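Local atomic coordinates of CalS11 (Micromonospora echinospora, PDB entry 3TOS), a protein that probably transfers a methyl group from S-adenosylmethionine to an oxygen of an intermediate in calicheamicin biosynthesis. Residues Pro195-Leu200 against Arg231-Leu236; Asp216-Pro221 against Ala249-Arg254; Phe76-Gly81 against Ala138-Val143; Arg82-Phe87 against Arg101-Phe106. All blocks are in the same frame, centred on the assembly; numbering follows the deposited sequence.

How the contacts relate
From the N terminus, the chain first runs through strand 72-76 into the loop Phe76-Gly81 and then helix 82-94. Contact 4 closes the shortest loop, where strand 103-107 comes back against Arg82-Phe87, and it falls wholly within the longer loop that contact 3 closes when helix 136-148 reaches Phe76-Gly81. These two touch, Val78 packing on Leu84. Contacts 1 and 2 come later and cross: Pro195-Leu200 is followed by Asp216-Pro221, then by Arg231-Leu236 and Ala249-Arg254. Contact 1 joins helices 193-203 and 225-233; contact 2 ties the loop after strand 211-215 to strand 251-254. Contacts 1, 3 and 4 all reach S-adenosyl-L-homocysteine, while contact 2 holds sodium and glutamate.

Contact 1: residues Pro195-Leu200 against Arg231-Leu236. With SAH (S-adenosyl-L-homocysteine), chain O.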
# COMPACT_ATOMS: atom_id res chain seq x y z
N PRO B 195 -40.19 17.68 -0.04
CA PRO B 195 -40.13 16.32 -0.54
C PRO B 195 -38.78 15.68 -0.26
O PRO B 195 -38.72 14.46 -0.06
CB PRO B 195 -40.33 16.52 -2.06
CG PRO B 195 -39.98 17.92 -2.33
CD PRO B 195 -40.45 18.67 -1.11
N THR B 196 -37.70 16.46 -0.25
CA THR B 196 -36.40 15.90 0.13
C THR B 196 -36.45 15.28 1.52
O THR B 196 -35.93 14.18 1.72
CB THR B 196 -35.27 16.93 -0.00
OG1 THR B 196 -35.22 17.39 -1.37
CG2 THR B 196 -33.90 16.34 0.41
N LYS B 197 -36.92 16.05 2.47
CA LYS B 197 -37.05 15.59 3.85
C LYS B 197 -37.89 14.32 3.96
O LYS B 197 -37.47 13.37 4.62
CB LYS B 197 -37.68 16.70 4.72
CG LYS B 197 -37.78 16.31 6.24
CD LYS B 197 -38.34 17.50 7.02
CE LYS B 197 -38.30 17.26 8.54
NZ LYS B 197 -39.35 16.32 8.90
N ALA B 198 -39.05 14.33 3.31
CA ALA B 198 -39.93 13.15 3.37
C ALA B 198 -39.25 11.90 2.78
O ALA B 198 -39.44 10.79 3.30
CB ALA B 198 -41.22 13.44 2.57
N VAL B 199 -38.52 12.08 1.67
CA VAL B 199 -37.94 10.92 1.05
C VAL B 199 -36.75 10.44 1.84
O VAL B 199 -36.56 9.24 1.99
CB VAL B 199 -37.56 11.24 -0.41
CG1 VAL B 199 -36.69 10.10 -0.97
CG2 VAL B 199 -38.83 11.43 -1.25
N LEU B 200 -35.94 11.35 2.40
CA LEU B 200 -34.83 10.90 3.24
C LEU B 200 -35.36 10.06 4.38
O LEU B 200 -34.78 9.01 4.73
CB LEU B 200 -34.09 12.12 3.85
CG LEU B 200 -33.03 12.76 2.99
CD1 LEU B 200 -32.64 14.09 3.71
CD2 LEU B 200 -31.80 11.80 2.81
N ARG B 231 -30.08 18.76 7.52
CA ARG B 231 -29.80 19.21 8.87
C ARG B 231 -30.91 18.85 9.84
O ARG B 231 -30.67 18.58 11.05
CB ARG B 231 -29.52 20.73 8.86
CG ARG B 231 -28.11 21.03 8.46
CD ARG B 231 -27.74 22.52 8.66
NE ARG B 231 -28.43 23.46 7.75
CZ ARG B 231 -29.32 24.38 8.13
NH1 ARG B 231 -29.82 25.17 7.19
NH2 ARG B 231 -29.69 24.49 9.41
N LYS B 232 -32.13 18.77 9.34
CA LYS B 232 -33.26 18.30 10.17
C LYS B 232 -33.30 16.80 10.41
O LYS B 232 -33.70 16.37 11.49
CB LYS B 232 -34.60 18.74 9.61
CG LYS B 232 -34.78 20.27 9.82
CD LYS B 232 -36.19 20.69 9.65
CE LYS B 232 -36.33 22.21 9.57
NZ LYS B 232 -36.28 22.91 10.90
N VAL B 233 -32.94 16.00 9.42
CA VAL B 233 -33.17 14.57 9.52
C VAL B 233 -31.95 13.87 10.13
O VAL B 233 -32.08 12.99 11.01
CB VAL B 233 -33.48 14.02 8.11
CG1 VAL B 233 -33.67 12.50 8.15
CG2 VAL B 233 -34.75 14.65 7.56
N LEU B 234 -30.76 14.24 9.64
CA LEU B 234 -29.53 13.52 9.98
C LEU B 234 -28.44 14.35 10.64
O LEU B 234 -27.71 13.85 11.52
CB LEU B 234 -28.93 12.85 8.72
CG LEU B 234 -29.82 11.78 8.02
CD1 LEU B 234 -29.13 11.19 6.79
CD2 LEU B 234 -30.15 10.65 8.94
N GLY B 235 -28.31 15.61 10.20
CA GLY B 235 -27.15 16.43 10.53
C GLY B 235 -26.11 16.32 9.42
O GLY B 235 -25.91 15.21 8.86
N LEU B 236 -25.42 17.42 9.11
CA LEU B 236 -24.42 17.39 8.04
C LEU B 236 -23.20 16.57 8.39
O LEU B 236 -22.47 16.17 7.48
CB LEU B 236 -24.02 18.82 7.64
CG LEU B 236 -25.12 19.58 6.86
CD1 LEU B 236 -24.80 21.10 6.74
CD2 LEU B 236 -25.31 19.02 5.45
N SAH O . -32.52 14.79 -12.73
CA SAH O . -32.98 15.72 -13.81
CB SAH O . -33.37 17.10 -13.29
CG SAH O . -34.60 17.04 -12.36
SD SAH O . -35.30 18.66 -12.19
C SAH O . -31.81 15.87 -14.78
O SAH O . -31.93 16.58 -15.83
OXT SAH O . -30.77 15.22 -14.63
C5' SAH O . -36.24 18.55 -10.66
C4' SAH O . -37.43 17.53 -10.71
O4' SAH O . -37.90 17.32 -9.37
C3' SAH O . -38.60 18.15 -11.48
O3' SAH O . -38.89 17.36 -12.66
C2' SAH O . -39.71 18.17 -10.45
O2' SAH O . -41.03 17.91 -10.98
C1' SAH O . -39.27 17.06 -9.47
N9 SAH O . -39.88 17.23 -8.13
C8 SAH O . -39.70 18.24 -7.24
N7 SAH O . -40.52 17.99 -6.19
C5 SAH O . -41.21 16.86 -6.41
C6 SAH O . -42.22 16.10 -5.65
N6 SAH O . -42.68 16.57 -4.47
N1 SAH O . -42.66 14.95 -6.22
C2 SAH O . -42.19 14.50 -7.42
N3 SAH O . -41.32 15.18 -8.20
C4 SAH O . -40.78 16.33 -7.67
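Lys197 and Val233 carry this contact, meeting where Lys197 CG lies 3.7 Å from Val233 CG2. The lysine sends CG anti to its own backbone nitrogen (chi1 -177°) and stays extended through chi3, which lays its methylenes across the valine rather than end-on to it. Only at chi4 does the chain bend, after CE has passed Lys232 CB at 4.1 Å; its ammonium goes to a salt bridge with Glu201, one turn further along the same helix. The two lysine chains therefore meet through carbon. Lys232 starts toward helix 193-203 from CB, but its amino end leads away.

The other valine methyl looks to Leu200, with Val233 CG1 4.3 Å from Leu200 CB, a looser apolar touch. Val233 thus uses both branches, one against each residue, and Lys197 and Leu200 are three positions apart on the helix. No hydrogen bond crosses here. Away from this interface, Pro195 CB lies 3.4 Å from N6 of the S-adenosyl-L-homocysteine adenine, and Val199 packs on helix 167-177. The arrangement is helix-to-helix packing at the partly exposed edge of a Rossmann-like methyltransferase fold, with the S-adenosyl-L-homocysteine pocket on another side of helix 193-203.

Contact 2: residues Asp216-Pro221 against Ala249-Arg254. With NA (sodium ion), chain Q; GLU (glutamic acid), chain P.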
# COMPACT_ATOMS: atom_id res chain seq x y z
N ASP B 216 -27.93 16.67 -5.60
CA ASP B 216 -27.59 17.46 -6.79
C ASP B 216 -27.35 18.94 -6.48
O ASP B 216 -26.65 19.60 -7.23
CB ASP B 216 -28.70 17.31 -7.87
CG ASP B 216 -28.24 17.71 -9.24
OD1 ASP B 216 -28.57 18.83 -9.68
OD2 ASP B 216 -27.61 16.87 -9.91
N GLU B 217 -27.92 19.42 -5.37
CA GLU B 217 -27.85 20.90 -5.05
C GLU B 217 -27.66 21.18 -3.55
O GLU B 217 -28.13 22.20 -3.06
CB GLU B 217 -29.11 21.65 -5.57
CG GLU B 217 -29.32 21.52 -7.10
CD GLU B 217 -28.32 22.32 -7.93
OE1 GLU B 217 -27.47 22.96 -7.32
OE2 GLU B 217 -28.41 22.32 -9.18
N LEU B 218 -26.90 20.32 -2.86
CA LEU B 218 -26.86 20.33 -1.39
C LEU B 218 -26.43 21.72 -0.86
O LEU B 218 -26.99 22.20 0.07
CB LEU B 218 -25.87 19.28 -0.87
CG LEU B 218 -25.82 19.17 0.67
CD1 LEU B 218 -27.20 18.80 1.23
CD2 LEU B 218 -24.77 18.16 1.08
N ASP B 219 -25.42 22.32 -1.46
CA ASP B 219 -24.82 23.56 -0.94
C ASP B 219 -25.01 24.74 -1.92
O ASP B 219 -24.28 25.75 -1.83
CB ASP B 219 -23.34 23.35 -0.60
CG ASP B 219 -22.51 22.90 -1.81
OD1 ASP B 219 -23.04 22.26 -2.75
OD2 ASP B 219 -21.28 23.12 -1.79
N ASN B 220 -26.03 24.64 -2.77
CA ASN B 220 -26.32 25.70 -3.74
C ASN B 220 -27.20 26.81 -3.13
O ASN B 220 -28.32 26.53 -2.67
CB ASN B 220 -26.99 25.06 -4.95
CG ASN B 220 -27.25 26.06 -6.10
OD1 ASN B 220 -27.31 27.26 -5.89
ND2 ASN B 220 -27.41 25.56 -7.29
N PRO B 221 -26.71 28.05 -3.10
CA PRO B 221 -27.52 29.12 -2.51
C PRO B 221 -28.93 29.24 -3.12
O PRO B 221 -29.87 29.64 -2.40
CB PRO B 221 -26.70 30.40 -2.83
CG PRO B 221 -25.25 29.93 -2.88
CD PRO B 221 -25.36 28.51 -3.52
N ALA B 249 -21.00 19.58 -7.75
CA ALA B 249 -22.10 18.61 -7.45
C ALA B 249 -21.78 17.40 -8.31
O ALA B 249 -21.18 17.56 -9.39
CB ALA B 249 -23.46 19.21 -7.85
N PRO B 250 -22.22 16.22 -7.89
CA PRO B 250 -23.02 15.97 -6.67
C PRO B 250 -22.20 15.98 -5.39
O PRO B 250 -20.95 15.82 -5.41
CB PRO B 250 -23.55 14.58 -6.93
CG PRO B 250 -22.42 13.89 -7.62
CD PRO B 250 -21.93 14.95 -8.62
N ALA B 251 -22.89 16.15 -4.27
CA ALA B 251 -22.31 15.85 -2.97
C ALA B 251 -22.86 14.49 -2.57
O ALA B 251 -24.06 14.24 -2.74
CB ALA B 251 -22.73 16.89 -1.97
N TYR B 252 -22.02 13.61 -2.04
CA TYR B 252 -22.52 12.27 -1.75
C TYR B 252 -21.86 11.73 -0.51
O TYR B 252 -20.76 12.11 -0.13
CB TYR B 252 -22.24 11.31 -2.95
CG TYR B 252 -20.79 10.98 -3.16
CD1 TYR B 252 -19.91 11.88 -3.78
CD2 TYR B 252 -20.31 9.73 -2.78
CE1 TYR B 252 -18.58 11.56 -3.96
CE2 TYR B 252 -18.97 9.40 -2.95
CZ TYR B 252 -18.11 10.32 -3.54
OH TYR B 252 -16.80 9.95 -3.71
N LEU B 253 -22.59 10.85 0.15
CA LEU B 253 -22.07 10.18 1.35
C LEU B 253 -22.23 8.65 1.21
O LEU B 253 -23.10 8.16 0.50
CB LEU B 253 -22.82 10.70 2.58
CG LEU B 253 -24.32 10.43 2.66
CD1 LEU B 253 -24.56 9.05 3.34
CD2 LEU B 253 -24.94 11.54 3.51
N ARG B 254 -21.41 7.92 1.95
CA ARG B 254 -21.44 6.46 1.98
C ARG B 254 -22.10 6.16 3.31
O ARG B 254 -21.53 6.46 4.38
CB ARG B 254 -20.03 5.86 1.93
CG ARG B 254 -19.97 4.34 1.79
CD ARG B 254 -18.63 3.98 1.16
NE ARG B 254 -18.31 2.56 1.12
CZ ARG B 254 -17.66 1.92 2.07
NH1 ARG B 254 -17.28 2.54 3.19
NH2 ARG B 254 -17.36 0.64 1.91
NA NA Q . -26.24 20.54 -9.73
N GLU P . -30.12 20.69 -10.61
CA GLU P . -30.31 21.04 -12.06
C GLU P . -28.94 21.25 -12.71
O GLU P . -27.90 21.10 -12.03
CB GLU P . -31.17 22.34 -12.23
CG GLU P . -30.51 23.58 -11.59
CD GLU P . -31.38 24.85 -11.67
OE1 GLU P . -32.27 24.94 -12.55
OE2 GLU P . -31.09 25.79 -10.92
OXT GLU P . -28.80 21.58 -13.90
O HOH W 1 -24.77 18.98 -4.31
O HOH W 2 -23.71 21.22 -11.19
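The sodium and glutamate site of this Rossmann-like methyltransferase sits on the loop that follows strand 211-215, and this contact sets that loop against the start of the antiparallel strand 251-254. Asp216 O meets Ala249 CB at 3.3 Å and also binds the sodium, so the alanine methyl lies beside a metal ligand. A cis peptide bond precedes Pro250. Further along, Leu218 CD2 packs on Ala251 CB at 3.9 Å, and a water accepts from Leu218 N and, weakly, from Ala251 N.

The CB bond of Asp216 leads away from the strand, and CG anti to the backbone nitrogen (chi1 -162°) puts OD1 within reach of both ligands. OD1 takes a hydrogen bond from the amino nitrogen N of the bound glutamate at 2.6 Å and also coordinates the sodium, while OD2 is bonded to Tyr187. In one of its two modelled conformers, Glu217 OE2 repeats the pattern, accepting from the same ligand nitrogen at 2.8 Å and reaching the metal at 2.9 Å. Two carboxylates thus share one ammonium and one cation, whose positive charges probably offset the crowding of acidic groups. With an alanine in place of Asp216, the glutamate amino group and the sodium would probably each lose a carboxylate ligand, and Tyr187 its acceptor.

A type I turn runs from Glu217 to Asn220. In that same conformer Asn220 ND2 donates to Glu217 OE1 at 2.6 Å, nearly straight at 166°, arriving from above the carboxylate plane but within the plane of its own amide.

Contact 3: residues Phe76-Gly81 against Ala138-Val143; sequences FGVRFG and AYLKEV. With SAH (S-adenosyl-L-homocysteine), chain O.
Leu140 reaches from helix 136-148 into the loop Phe76-Gly81, and almost everything that passes between the two segments goes through its side chain. Its CB points from the helix toward the loop, and CG continues outward anti to the backbone nitrogen (chi1 179°), placing the fork of the leucine against the loop. The two methyls then straddle Gly81, each coming to 4.1 Å from Gly81 CA. On one branch, Leu140 CD1 lies 3.7 Å from the carbonyl oxygen Phe80 O. On the other, Leu140 CD2 lies 3.7 Å from Val78 CG1, where the two side chains cross at a slant. No hydrogen bond spans the contact; it is apolar apart from the methyl against the carbonyl.

Gly81 suits the place twice over: a CB on it would run into Leu140 CD1, and its positive phi of 104° would press that CB onto the preceding carbonyl. It closes a type II' turn begun at Val78, with Gly81 N bonded to Val78 O, and stands at the N-cap position of helix 82-94. The same loop holds S-adenosyl-L-homocysteine on another side. Gly77 O accepts a 2.8 Å hydrogen bond from the ligand's amino nitrogen N, and Arg79 CB packs on the ligand CG at 3.7 Å. This is the glycine-bearing loop after the first strand of the Rossmann-like fold.

Val78 and Leu140 both also touch Leu84 of helix 82-94, so the leucine of helix 136-148 sits between the loop from strand 72-76 and the helix that follows it, with Leu46 of a neighbouring subunit packed against it as well.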
# COMPACT_ATOMS: atom_id res chain seq x y z
N PHE B 76 -34.79 10.67 -7.44
CA PHE B 76 -35.95 11.48 -7.07
C PHE B 76 -35.77 12.81 -7.80
O PHE B 76 -34.92 13.65 -7.44
CB PHE B 76 -35.98 11.67 -5.56
CG PHE B 76 -35.76 10.38 -4.81
CD1 PHE B 76 -36.73 9.37 -4.83
CD2 PHE B 76 -34.56 10.16 -4.11
CE1 PHE B 76 -36.49 8.13 -4.13
CE2 PHE B 76 -34.30 8.93 -3.48
CZ PHE B 76 -35.31 7.92 -3.47
N GLY B 77 -36.58 13.00 -8.85
CA GLY B 77 -36.47 14.21 -9.70
C GLY B 77 -35.82 13.78 -11.00
O GLY B 77 -34.59 13.75 -11.11
N VAL B 78 -36.66 13.48 -12.00
CA VAL B 78 -36.20 12.85 -13.25
C VAL B 78 -36.21 13.84 -14.39
O VAL B 78 -35.32 13.80 -15.23
CB VAL B 78 -37.19 11.70 -13.58
CG1 VAL B 78 -36.93 11.04 -14.95
CG2 VAL B 78 -37.03 10.60 -12.47
N ARG B 79 -37.21 14.72 -14.46
CA ARG B 79 -37.39 15.63 -15.62
C ARG B 79 -37.43 14.88 -16.95
O ARG B 79 -38.32 14.02 -17.10
CB ARG B 79 -36.36 16.79 -15.63
CG ARG B 79 -36.87 18.04 -16.43
CD ARG B 79 -35.74 19.03 -16.51
NE ARG B 79 -36.11 20.19 -17.32
CZ ARG B 79 -35.32 21.24 -17.56
NH1 ARG B 79 -34.07 21.27 -17.15
NH2 ARG B 79 -35.74 22.26 -18.34
N PHE B 80 -36.54 15.16 -17.90
CA PHE B 80 -36.59 14.42 -19.19
C PHE B 80 -35.88 13.05 -19.10
O PHE B 80 -35.94 12.25 -20.05
CB PHE B 80 -35.96 15.24 -20.35
CG PHE B 80 -36.69 16.52 -20.63
CD1 PHE B 80 -37.91 16.45 -21.30
CD2 PHE B 80 -36.17 17.75 -20.28
CE1 PHE B 80 -38.62 17.58 -21.64
CE2 PHE B 80 -36.90 18.96 -20.60
CZ PHE B 80 -38.16 18.84 -21.25
N GLY B 81 -35.16 12.79 -18.00
CA GLY B 81 -34.58 11.46 -17.83
C GLY B 81 -33.10 11.37 -18.10
O GLY B 81 -32.58 10.27 -18.21
N ALA B 138 -44.59 8.02 -20.99
CA ALA B 138 -44.66 6.95 -21.97
C ALA B 138 -43.49 6.96 -22.94
O ALA B 138 -42.97 5.90 -23.31
CB ALA B 138 -45.99 6.97 -22.70
N TYR B 139 -43.10 8.15 -23.38
CA TYR B 139 -41.94 8.32 -24.24
C TYR B 139 -40.66 7.90 -23.51
O TYR B 139 -39.86 7.14 -24.04
CB TYR B 139 -41.83 9.77 -24.77
CG TYR B 139 -40.52 10.05 -25.45
CD1 TYR B 139 -40.31 9.68 -26.75
CD2 TYR B 139 -39.49 10.72 -24.77
CE1 TYR B 139 -39.10 9.94 -27.36
CE2 TYR B 139 -38.28 10.96 -25.38
CZ TYR B 139 -38.11 10.60 -26.68
OH TYR B 139 -36.92 10.96 -27.32
N LEU B 140 -40.46 8.37 -22.29
CA LEU B 140 -39.27 7.96 -21.57
C LEU B 140 -39.26 6.46 -21.34
O LEU B 140 -38.15 5.83 -21.41
CB LEU B 140 -39.18 8.75 -20.25
CG LEU B 140 -38.00 8.45 -19.32
CD1 LEU B 140 -36.63 8.59 -19.98
CD2 LEU B 140 -38.07 9.32 -18.06
N LYS B 141 -40.44 5.85 -21.05
CA LYS B 141 -40.47 4.39 -20.93
C LYS B 141 -40.09 3.72 -22.27
O LYS B 141 -39.42 2.68 -22.27
CB LYS B 141 -41.84 3.96 -20.48
CG LYS B 141 -42.00 2.48 -20.22
CD LYS B 141 -41.05 2.01 -19.15
CE LYS B 141 -41.42 0.55 -18.70
NZ LYS B 141 -40.38 -0.06 -17.84
N GLU B 142 -40.49 4.32 -23.39
CA GLU B 142 -40.06 3.74 -24.71
C GLU B 142 -38.54 3.78 -24.84
O GLU B 142 -37.93 2.85 -25.39
CB GLU B 142 -40.62 4.54 -25.90
CG GLU B 142 -41.99 4.26 -26.19
CD GLU B 142 -42.36 4.95 -27.48
OE1 GLU B 142 -42.77 6.15 -27.41
OE2 GLU B 142 -42.08 4.35 -28.57
N VAL B 143 -37.94 4.88 -24.41
CA VAL B 143 -36.49 5.02 -24.48
C VAL B 143 -35.80 3.97 -23.61
O VAL B 143 -34.87 3.24 -24.07
CB VAL B 143 -36.03 6.44 -24.06
CG1 VAL B 143 -34.51 6.50 -23.87
CG2 VAL B 143 -36.45 7.53 -25.13
N SAH O . -32.52 14.79 -12.73
CA SAH O . -32.98 15.72 -13.81
CB SAH O . -33.37 17.10 -13.29
CG SAH O . -34.60 17.04 -12.36
SD SAH O . -35.30 18.66 -12.19
C SAH O . -31.81 15.87 -14.78
O SAH O . -31.93 16.58 -15.83
OXT SAH O . -30.77 15.22 -14.63
C5' SAH O . -36.24 18.55 -10.66
C4' SAH O . -37.43 17.53 -10.71
O4' SAH O . -37.90 17.32 -9.37
C3' SAH O . -38.60 18.15 -11.48
O3' SAH O . -38.89 17.36 -12.66
C2' SAH O . -39.71 18.17 -10.45
O2' SAH O . -41.03 17.91 -10.98
C1' SAH O . -39.27 17.06 -9.47
N9 SAH O . -39.88 17.23 -8.13
C8 SAH O . -39.70 18.24 -7.24
N7 SAH O . -40.52 17.99 -6.19
C5 SAH O . -41.21 16.86 -6.41
C6 SAH O . -42.22 16.10 -5.65
N6 SAH O . -42.68 16.57 -4.47
N1 SAH O . -42.66 14.95 -6.22
C2 SAH O . -42.19 14.50 -7.42
N3 SAH O . -41.32 15.18 -8.20
C4 SAH O . -40.78 16.33 -7.67

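Contact 4: residues Arg82-Phe87 against Arg101-Phe106. With SAH (S-adenosyl-L-homocysteine), chain O.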
# COMPACT_ATOMS: atom_id res chain seq x y z
N ARG B 82 -32.38 12.50 -18.13
CA ARG B 82 -30.93 12.46 -18.37
C ARG B 82 -30.20 11.37 -17.59
O ARG B 82 -29.41 10.59 -18.14
CB ARG B 82 -30.33 13.80 -17.94
CG ARG B 82 -28.78 13.80 -18.10
CD ARG B 82 -28.12 15.17 -17.82
NE ARG B 82 -28.47 15.68 -16.49
CZ ARG B 82 -27.88 16.71 -15.88
NH1 ARG B 82 -26.84 17.33 -16.45
NH2 ARG B 82 -28.27 17.06 -14.64
N HIS B 83 -30.40 11.37 -16.27
CA HIS B 83 -29.68 10.41 -15.44
C HIS B 83 -30.18 8.98 -15.61
O HIS B 83 -29.39 8.05 -15.48
CB HIS B 83 -29.77 10.81 -13.97
CG HIS B 83 -29.01 12.06 -13.65
ND1 HIS B 83 -29.34 12.85 -12.58
CD2 HIS B 83 -27.91 12.63 -14.23
CE1 HIS B 83 -28.49 13.88 -12.52
NE2 HIS B 83 -27.61 13.76 -13.50
N LEU B 84 -31.48 8.77 -15.90
CA LEU B 84 -31.99 7.40 -16.04
C LEU B 84 -31.41 6.75 -17.29
O LEU B 84 -31.05 5.58 -17.27
CB LEU B 84 -33.52 7.36 -16.13
CG LEU B 84 -34.30 7.93 -14.92
CD1 LEU B 84 -35.81 7.70 -15.00
CD2 LEU B 84 -33.71 7.46 -13.58
N GLY B 85 -31.29 7.55 -18.36
CA GLY B 85 -30.64 7.11 -19.61
C GLY B 85 -29.24 6.68 -19.28
O GLY B 85 -28.79 5.61 -19.70
N THR B 86 -28.52 7.55 -18.56
CA THR B 86 -27.14 7.26 -18.20
C THR B 86 -27.02 5.92 -17.42
O THR B 86 -26.21 5.06 -17.75
CB THR B 86 -26.55 8.40 -17.37
OG1 THR B 86 -26.74 9.62 -18.12
CG2 THR B 86 -25.05 8.12 -17.16
N PHE B 87 -27.83 5.80 -16.36
CA PHE B 87 -27.85 4.54 -15.57
C PHE B 87 -28.22 3.31 -16.40
O PHE B 87 -27.62 2.25 -16.19
CB PHE B 87 -28.79 4.67 -14.38
CG PHE B 87 -28.34 5.67 -13.35
CD1 PHE B 87 -27.02 5.82 -13.03
CD2 PHE B 87 -29.28 6.52 -12.75
CE1 PHE B 87 -26.61 6.84 -12.04
CE2 PHE B 87 -28.91 7.49 -11.82
CZ PHE B 87 -27.58 7.65 -11.43
N ARG B 101 -30.93 -5.26 -10.39
CA ARG B 101 -30.54 -3.87 -10.30
C ARG B 101 -31.60 -3.03 -10.99
O ARG B 101 -31.42 -2.60 -12.13
CB ARG B 101 -29.16 -3.59 -10.93
CG ARG B 101 -28.69 -2.12 -10.70
CD ARG B 101 -28.16 -1.90 -9.32
NE ARG B 101 -26.88 -2.58 -9.14
CZ ARG B 101 -26.25 -2.75 -7.98
NH1 ARG B 101 -26.78 -2.32 -6.82
NH2 ARG B 101 -25.07 -3.37 -8.00
N ARG B 102 -32.73 -2.84 -10.34
CA ARG B 102 -33.81 -2.00 -10.84
C ARG B 102 -33.40 -0.53 -10.81
O ARG B 102 -32.73 -0.07 -9.88
CB ARG B 102 -35.06 -2.20 -9.95
CG ARG B 102 -36.34 -1.50 -10.51
CD ARG B 102 -37.59 -1.93 -9.69
NE ARG B 102 -38.05 -3.27 -10.06
CZ ARG B 102 -38.98 -3.93 -9.38
NH1 ARG B 102 -39.47 -3.39 -8.25
NH2 ARG B 102 -39.40 -5.15 -9.80
N ILE B 103 -33.88 0.22 -11.82
CA ILE B 103 -33.74 1.69 -11.86
C ILE B 103 -35.11 2.27 -11.70
O ILE B 103 -36.00 1.95 -12.47
CB ILE B 103 -33.15 2.17 -13.22
CG1 ILE B 103 -31.71 1.68 -13.35
CG2 ILE B 103 -33.22 3.72 -13.30
CD1 ILE B 103 -31.16 1.76 -14.78
N VAL B 104 -35.31 3.10 -10.67
CA VAL B 104 -36.66 3.60 -10.34
C VAL B 104 -36.57 5.11 -10.34
O VAL B 104 -35.77 5.70 -9.59
CB VAL B 104 -37.18 3.10 -8.95
CG1 VAL B 104 -38.62 3.41 -8.82
CG2 VAL B 104 -36.91 1.58 -8.83
N GLY B 105 -37.35 5.74 -11.21
CA GLY B 105 -37.36 7.20 -11.31
C GLY B 105 -38.68 7.76 -10.84
O GLY B 105 -39.72 7.35 -11.28
N PHE B 106 -38.63 8.70 -9.91
CA PHE B 106 -39.85 9.30 -9.35
C PHE B 106 -39.94 10.76 -9.77
O PHE B 106 -38.98 11.53 -9.61
CB PHE B 106 -39.85 9.29 -7.79
CG PHE B 106 -39.78 7.93 -7.17
CD1 PHE B 106 -38.56 7.26 -7.02
CD2 PHE B 106 -40.95 7.32 -6.66
CE1 PHE B 106 -38.51 5.97 -6.40
CE2 PHE B 106 -40.88 6.03 -6.07
CZ PHE B 106 -39.68 5.37 -5.95
N SAH O . -32.52 14.79 -12.73
CA SAH O . -32.98 15.72 -13.81
CB SAH O . -33.37 17.10 -13.29
CG SAH O . -34.60 17.04 -12.36
SD SAH O . -35.30 18.66 -12.19
C SAH O . -31.81 15.87 -14.78
O SAH O . -31.93 16.58 -15.83
OXT SAH O . -30.77 15.22 -14.63
C5' SAH O . -36.24 18.55 -10.66
C4' SAH O . -37.43 17.53 -10.71
O4' SAH O . -37.90 17.32 -9.37
C3' SAH O . -38.60 18.15 -11.48
O3' SAH O . -38.89 17.36 -12.66
C2' SAH O . -39.71 18.17 -10.45
O2' SAH O . -41.03 17.91 -10.98
C1' SAH O . -39.27 17.06 -9.47
N9 SAH O . -39.88 17.23 -8.13
C8 SAH O . -39.70 18.24 -7.24
N7 SAH O . -40.52 17.99 -6.19
C5 SAH O . -41.21 16.86 -6.41
C6 SAH O . -42.22 16.10 -5.65
N6 SAH O . -42.68 16.57 -4.47
N1 SAH O . -42.66 14.95 -6.22
C2 SAH O . -42.19 14.50 -7.42
N3 SAH O . -41.32 15.18 -8.20
C4 SAH O . -40.78 16.33 -7.67
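Ile103, Leu84 and Phe87 make most of this contact, in which the helical segment 82-87 runs antiparallel to strand residues 103-106, the axes of these short segments 9.6 Å apart at closest approach. Ile103 points its side chain at the helix and splits it: CG2 meets Leu84 CD2 at 3.8 Å, while CD1 reaches Phe87 CB at 3.8 Å. The side chains of Leu84 and Ile103 lie alongside each other, heading opposite ways. The other leucine methyl, Leu84 CD1, is received by Gly105, 4.0 Å from its CA, exactly where a CB on the glycine would clash.

At the start of the helix, Arg82 turns to S-adenosyl-L-homocysteine. A bend at chi3 (55°) brings the guanidinium edge, in its own plane, to the ligand's carboxylate, and Arg82 NE and NH2 both donate to OXT, at 3.0 and 3.1 Å. The same OXT stands over the centre of the His83 ring face. A methionine in place of Arg82 would probably leave the ligand carboxylate without its paired donors and its charge partner.

Two kinds of chemistry thus share the helix: apolar packing through Leu84 and Phe87 fixes it to the strand within the beta-alpha-beta unit, while Arg82, with His83 beside it, binds the carboxylate of the ligand's amino-acid end.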